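Local structure of sensor protein (2OOL) at residues 36-48 and 55-67. The protein senses light through bound biliverdin and probably signals as a histidine kinase, this chain being the chromophore-binding domain of a bacteriophytochrome. Numbering follows the deposited sequence.
Sequences PGAIQPHGYLFVV and IASVSANVEDLLR
Asn61 ND2 reaches Gly43 O at 2.8 Å in a nearly straight bond that lies in the amide plane, and makes a weak second bond to Pro41 O, so one amide nitrogen ties down the type I turn Gln40 to Gly43. Its other end, OD1, accepts Ser59 OG at 2.6 Å. With its proton spent there, the hydroxyl takes Leu45 N at 3.1 Å, giving a relay from strand backbone through serine to amide that fixes which way the amide is turned. Asn61 CG sits between its own backbone N and carbonyl carbon (chi1 70°), which lays the amide beside the Tyr44 ring, ND2 3.4 Å from Tyr44 CD1, the two planes 27° apart. A leucine here would probably leave Gly43 O without its donor and Ser59 OG without its acceptor, and let the turn drift. Leu65 CD2 sits over the centre of one Tyr44 ring face, a CH-pi contact 3.9 Å from the centroid, while Asn61 O lies at the ring's edge.

Farther along, strands 44-48 and 55-59 pair as an antiparallel hairpin. A classic beta bulge sets Ala56 and Ser57 against the single Val47: Val47 N bonds Ser57 O, and Ala56 N returns 2.8 Å to Val47 O. Phe46 CZ meets Val62 CG2 at 3.9 Å, and its CD1 meets Ile55 CD1 at 4.1 Å. In the PAS-domain sheet, strand 128-134 flanks 44-48; strand 241-244, sent over from the GAF domain, flanks 55-59 and also pairs with 38-39, consistent with the phytochrome knot. Ser57 OG bonds Pro245 O just past that strand; Leu65 of helix 62-66 rests on strand 114-125.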
loop_
_atom_site.group_PDB
_atom_site.type_symbol
_atom_site.label_atom_id
_atom_site.label_comp_id
_atom_site.label_asym_id
_atom_site.label_seq_id
_atom_site.Cartn_x
_atom_site.Cartn_y
_atom_site.Cartn_z
ATOM N N PRO A 36 1.247 -30.859 13.295
ATOM C CA PRO A 36 1.118 -30.867 14.753
ATOM C C PRO A 36 -0.248 -31.271 15.275
ATOM O O PRO A 36 -0.382 -31.514 16.454
ATOM C CB PRO A 36 1.392 -29.418 15.119
ATOM C CG PRO A 36 0.809 -28.667 14.007
ATOM C CD PRO A 36 1.208 -29.497 12.766
ATOM N N GLY A 37 -1.247 -31.376 14.417
ATOM C CA GLY A 37 -2.597 -31.827 14.862
ATOM C C GLY A 37 -3.286 -30.756 15.718
ATOM O O GLY A 37 -4.226 -31.041 16.413
ATOM N N ALA A 38 -2.813 -29.509 15.661
ATOM C CA ALA A 38 -3.332 -28.465 16.520
ATOM C C ALA A 38 -3.066 -27.098 15.944
ATOM O O ALA A 38 -2.163 -26.934 15.128
ATOM C CB ALA A 38 -2.735 -28.590 17.965
ATOM N N ILE A 39 -3.815 -26.110 16.441
ATOM C CA ILE A 39 -3.667 -24.710 16.047
ATOM C C ILE A 39 -3.433 -23.729 17.232
ATOM O O ILE A 39 -3.662 -24.056 18.400
ATOM C CB ILE A 39 -4.893 -24.239 15.217
ATOM C CG1 ILE A 39 -6.160 -24.214 16.077
ATOM C CG2 ILE A 39 -5.087 -25.114 13.947
ATOM C CD1 ILE A 39 -7.224 -23.162 15.665
ATOM N N GLN A 40 -2.950 -22.527 16.897
ATOM C CA GLN A 40 -2.951 -21.413 17.806
ATOM C C GLN A 40 -4.398 -20.881 17.932
ATOM O O GLN A 40 -5.012 -20.511 16.926
ATOM C CB GLN A 40 -2.004 -20.295 17.329
ATOM C CG GLN A 40 -0.572 -20.802 17.091
ATOM C CD GLN A 40 0.342 -19.735 16.621
ATOM O OE1 GLN A 40 0.478 -18.724 17.287
ATOM N NE2 GLN A 40 0.995 -19.956 15.479
ATOM N N PRO A 41 -4.908 -20.775 19.168
ATOM C CA PRO A 41 -6.311 -20.486 19.407
ATOM C C PRO A 41 -6.808 -19.035 19.295
ATOM O O PRO A 41 -7.963 -18.787 19.606
ATOM C CB PRO A 41 -6.523 -20.997 20.847
ATOM C CG PRO A 41 -5.235 -20.821 21.488
ATOM C CD PRO A 41 -4.153 -20.871 20.426
ATOM N N HIS A 42 -6.008 -18.078 18.827
ATOM C CA HIS A 42 -6.566 -16.740 18.572
ATOM C C HIS A 42 -7.472 -16.792 17.319
ATOM O O HIS A 42 -8.081 -15.794 16.982
ATOM C CB HIS A 42 -5.448 -15.684 18.399
ATOM C CG HIS A 42 -4.546 -15.962 17.233
ATOM N ND1 HIS A 42 -3.583 -16.941 17.262
ATOM C CD2 HIS A 42 -4.501 -15.427 15.993
ATOM C CE1 HIS A 42 -2.985 -17.005 16.090
ATOM N NE2 HIS A 42 -3.506 -16.084 15.303
ATOM N N GLY A 43 -7.517 -17.940 16.612
ATOM C CA GLY A 43 -8.309 -18.095 15.376
ATOM C C GLY A 43 -9.036 -19.438 15.406
ATOM O O GLY A 43 -8.895 -20.180 16.339
ATOM N N TYR A 44 -9.806 -19.743 14.378
ATOM C CA TYR A 44 -10.508 -21.028 14.268
ATOM C C TYR A 44 -10.257 -21.676 12.900
ATOM O O TYR A 44 -10.153 -20.984 11.896
ATOM C CB TYR A 44 -12.033 -20.821 14.473
ATOM C CG TYR A 44 -12.409 -20.115 15.761
ATOM C CD1 TYR A 44 -12.641 -20.826 16.931
ATOM C CD2 TYR A 44 -12.551 -18.722 15.808
ATOM C CE1 TYR A 44 -12.967 -20.157 18.136
ATOM C CE2 TYR A 44 -12.867 -18.056 17.005
ATOM C CZ TYR A 44 -13.069 -18.789 18.154
ATOM O OH TYR A 44 -13.424 -18.140 19.328
ATOM N N LEU A 45 -10.228 -23.006 12.842
ATOM C CA LEU A 45 -9.940 -23.700 11.576
ATOM C C LEU A 45 -11.010 -24.728 11.215
ATOM O O LEU A 45 -11.452 -25.484 12.075
ATOM C CB LEU A 45 -8.567 -24.391 11.657
ATOM C CG LEU A 45 -7.992 -25.129 10.462
ATOM C CD1 LEU A 45 -6.465 -25.120 10.565
ATOM C CD2 LEU A 45 -8.540 -26.599 10.302
ATOM N N PHE A 46 -11.385 -24.751 9.930
ATOM C CA PHE A 46 -12.301 -25.741 9.386
ATOM C C PHE A 46 -11.663 -26.343 8.161
ATOM O O PHE A 46 -11.063 -25.637 7.356
ATOM C CB PHE A 46 -13.574 -25.058 8.941
ATOM C CG PHE A 46 -14.292 -24.353 10.040
ATOM C CD1 PHE A 46 -15.386 -24.952 10.659
ATOM C CD2 PHE A 46 -13.886 -23.087 10.462
ATOM C CE1 PHE A 46 -16.092 -24.298 11.645
ATOM C CE2 PHE A 46 -14.563 -22.435 11.500
ATOM C CZ PHE A 46 -15.649 -23.018 12.087
ATOM N N VAL A 47 -11.731 -27.647 8.040
ATOM C CA VAL A 47 -11.567 -28.290 6.753
ATOM C C VAL A 47 -12.935 -28.468 6.197
ATOM O O VAL A 47 -13.788 -28.975 6.891
ATOM C CB VAL A 47 -10.862 -29.663 6.875
ATOM C CG1 VAL A 47 -10.709 -30.262 5.510
ATOM C CG2 VAL A 47 -9.464 -29.460 7.632
ATOM N N VAL A 48 -13.155 -28.039 4.963
ATOM C CA VAL A 48 -14.443 -28.215 4.318
ATOM C C VAL A 48 -14.298 -28.836 2.920
ATOM O O VAL A 48 -13.312 -28.617 2.215
ATOM C CB VAL A 48 -15.203 -26.876 4.177
ATOM C CG1 VAL A 48 -15.444 -26.224 5.553
ATOM C CG2 VAL A 48 -14.428 -25.940 3.298
ATOM N N ILE A 55 -18.397 -29.839 6.745
ATOM C CA ILE A 55 -17.216 -29.730 7.618
ATOM C C ILE A 55 -16.566 -31.113 7.800
ATOM O O ILE A 55 -17.231 -32.063 8.154
ATOM C CB ILE A 55 -17.601 -29.115 8.984
ATOM C CG1 ILE A 55 -17.985 -27.644 8.824
ATOM C CG2 ILE A 55 -16.551 -29.322 9.986
ATOM C CD1 ILE A 55 -18.826 -27.129 9.977
ATOM N N ALA A 56 -15.254 -31.210 7.612
ATOM C CA ALA A 56 -14.598 -32.522 7.785
ATOM C C ALA A 56 -13.691 -32.556 9.011
ATOM O O ALA A 56 -13.435 -33.609 9.569
ATOM C CB ALA A 56 -13.887 -32.977 6.489
ATOM N N SER A 57 -13.305 -31.390 9.504
ATOM C CA SER A 57 -12.577 -31.292 10.756
ATOM C C SER A 57 -12.679 -29.860 11.279
ATOM O O SER A 57 -12.851 -28.936 10.469
ATOM C CB SER A 57 -11.092 -31.624 10.523
ATOM O OG SER A 57 -10.302 -31.291 11.644
ATOM N N VAL A 58 -12.556 -29.697 12.610
ATOM C CA VAL A 58 -12.547 -28.372 13.245
ATOM C C VAL A 58 -11.604 -28.388 14.395
ATOM O O VAL A 58 -11.387 -29.440 15.008
ATOM C CB VAL A 58 -13.943 -27.911 13.852
ATOM C CG1 VAL A 58 -14.695 -26.977 12.881
ATOM C CG2 VAL A 58 -14.772 -29.083 14.283
ATOM N N SER A 59 -11.040 -27.220 14.674
ATOM C CA SER A 59 -10.325 -26.969 15.908
ATOM C C SER A 59 -11.319 -26.997 17.076
ATOM O O SER A 59 -12.481 -26.506 16.962
ATOM C CB SER A 59 -9.570 -25.614 15.854
ATOM O OG SER A 59 -10.425 -24.526 15.535
ATOM N N ALA A 60 -10.853 -27.585 18.182
ATOM C CA ALA A 60 -11.671 -27.839 19.358
ATOM C C ALA A 60 -12.215 -26.563 19.980
ATOM O O ALA A 60 -13.261 -26.607 20.614
ATOM C CB ALA A 60 -10.837 -28.585 20.424
ATOM N N ASN A 61 -11.462 -25.458 19.850
ATOM C CA ASN A 61 -11.869 -24.133 20.349
ATOM C C ASN A 61 -13.134 -23.579 19.702
ATOM O O ASN A 61 -13.764 -22.672 20.230
ATOM C CB ASN A 61 -10.703 -23.088 20.281
ATOM C CG ASN A 61 -10.319 -22.661 18.851
ATOM O OD1 ASN A 61 -10.499 -23.400 17.906
ATOM N ND2 ASN A 61 -9.793 -21.436 18.707
ATOM N N VAL A 62 -13.528 -24.139 18.571
ATOM C CA VAL A 62 -14.824 -23.840 17.977
ATOM C C VAL A 62 -15.995 -24.096 18.953
ATOM O O VAL A 62 -17.038 -23.471 18.820
ATOM C CB VAL A 62 -14.969 -24.620 16.659
ATOM C CG1 VAL A 62 -16.339 -24.748 16.239
ATOM C CG2 VAL A 62 -14.101 -23.915 15.581
ATOM N N GLU A 63 -15.807 -24.974 19.939
ATOM C CA GLU A 63 -16.813 -25.201 20.977
ATOM C C GLU A 63 -17.170 -23.904 21.689
ATOM O O GLU A 63 -18.338 -23.667 22.018
ATOM C CB GLU A 63 -16.323 -26.235 21.999
ATOM C CG GLU A 63 -17.194 -26.351 23.244
ATOM C CD GLU A 63 -17.230 -27.778 23.812
ATOM O OE1 GLU A 63 -16.167 -28.334 24.184
ATOM O OE2 GLU A 63 -18.335 -28.344 23.870
ATOM N N ASP A 64 -16.182 -23.048 21.919
ATOM C CA ASP A 64 -16.489 -21.791 22.545
ATOM C C ASP A 64 -17.154 -20.821 21.575
ATOM O O ASP A 64 -17.804 -19.877 22.005
ATOM C CB ASP A 64 -15.240 -21.136 23.106
ATOM C CG ASP A 64 -14.377 -22.097 23.890
ATOM O OD1 ASP A 64 -14.910 -22.793 24.798
ATOM O OD2 ASP A 64 -13.165 -22.147 23.584
ATOM N N LEU A 65 -16.945 -20.997 20.284
ATOM C CA LEU A 65 -17.516 -20.083 19.322
ATOM C C LEU A 65 -18.988 -20.371 19.211
ATOM O O LEU A 65 -19.814 -19.513 19.472
ATOM C CB LEU A 65 -16.816 -20.225 17.967
ATOM C CG LEU A 65 -17.209 -19.271 16.839
ATOM C CD1 LEU A 65 -17.189 -17.793 17.255
ATOM C CD2 LEU A 65 -16.388 -19.559 15.615
ATOM N N LEU A 66 -19.304 -21.617 18.862
ATOM C CA LEU A 66 -20.655 -22.047 18.504
ATOM C C LEU A 66 -21.416 -22.723 19.648
ATOM O O LEU A 66 -22.597 -22.946 19.510
ATOM C CB LEU A 66 -20.559 -23.018 17.310
ATOM C CG LEU A 66 -19.869 -22.371 16.106
ATOM C CD1 LEU A 66 -19.556 -23.376 15.042
ATOM C CD2 LEU A 66 -20.717 -21.217 15.549
ATOM N N ARG A 67 -20.743 -23.063 20.748
ATOM C CA ARG A 67 -21.365 -23.645 21.932
ATOM C C ARG A 67 -21.864 -25.075 21.700
ATOM O O ARG A 67 -22.889 -25.487 22.236
ATOM C CB ARG A 67 -22.502 -22.757 22.449
ATOM C CG ARG A 67 -22.012 -21.360 22.860
ATOM C CD ARG A 67 -21.328 -21.409 24.254
ATOM N NE ARG A 67 -20.286 -20.386 24.428
ATOM C CZ ARG A 67 -19.154 -20.554 25.123
ATOM N NH1 ARG A 67 -18.866 -21.727 25.711
ATOM N NH2 ARG A 67 -18.278 -19.553 25.211
#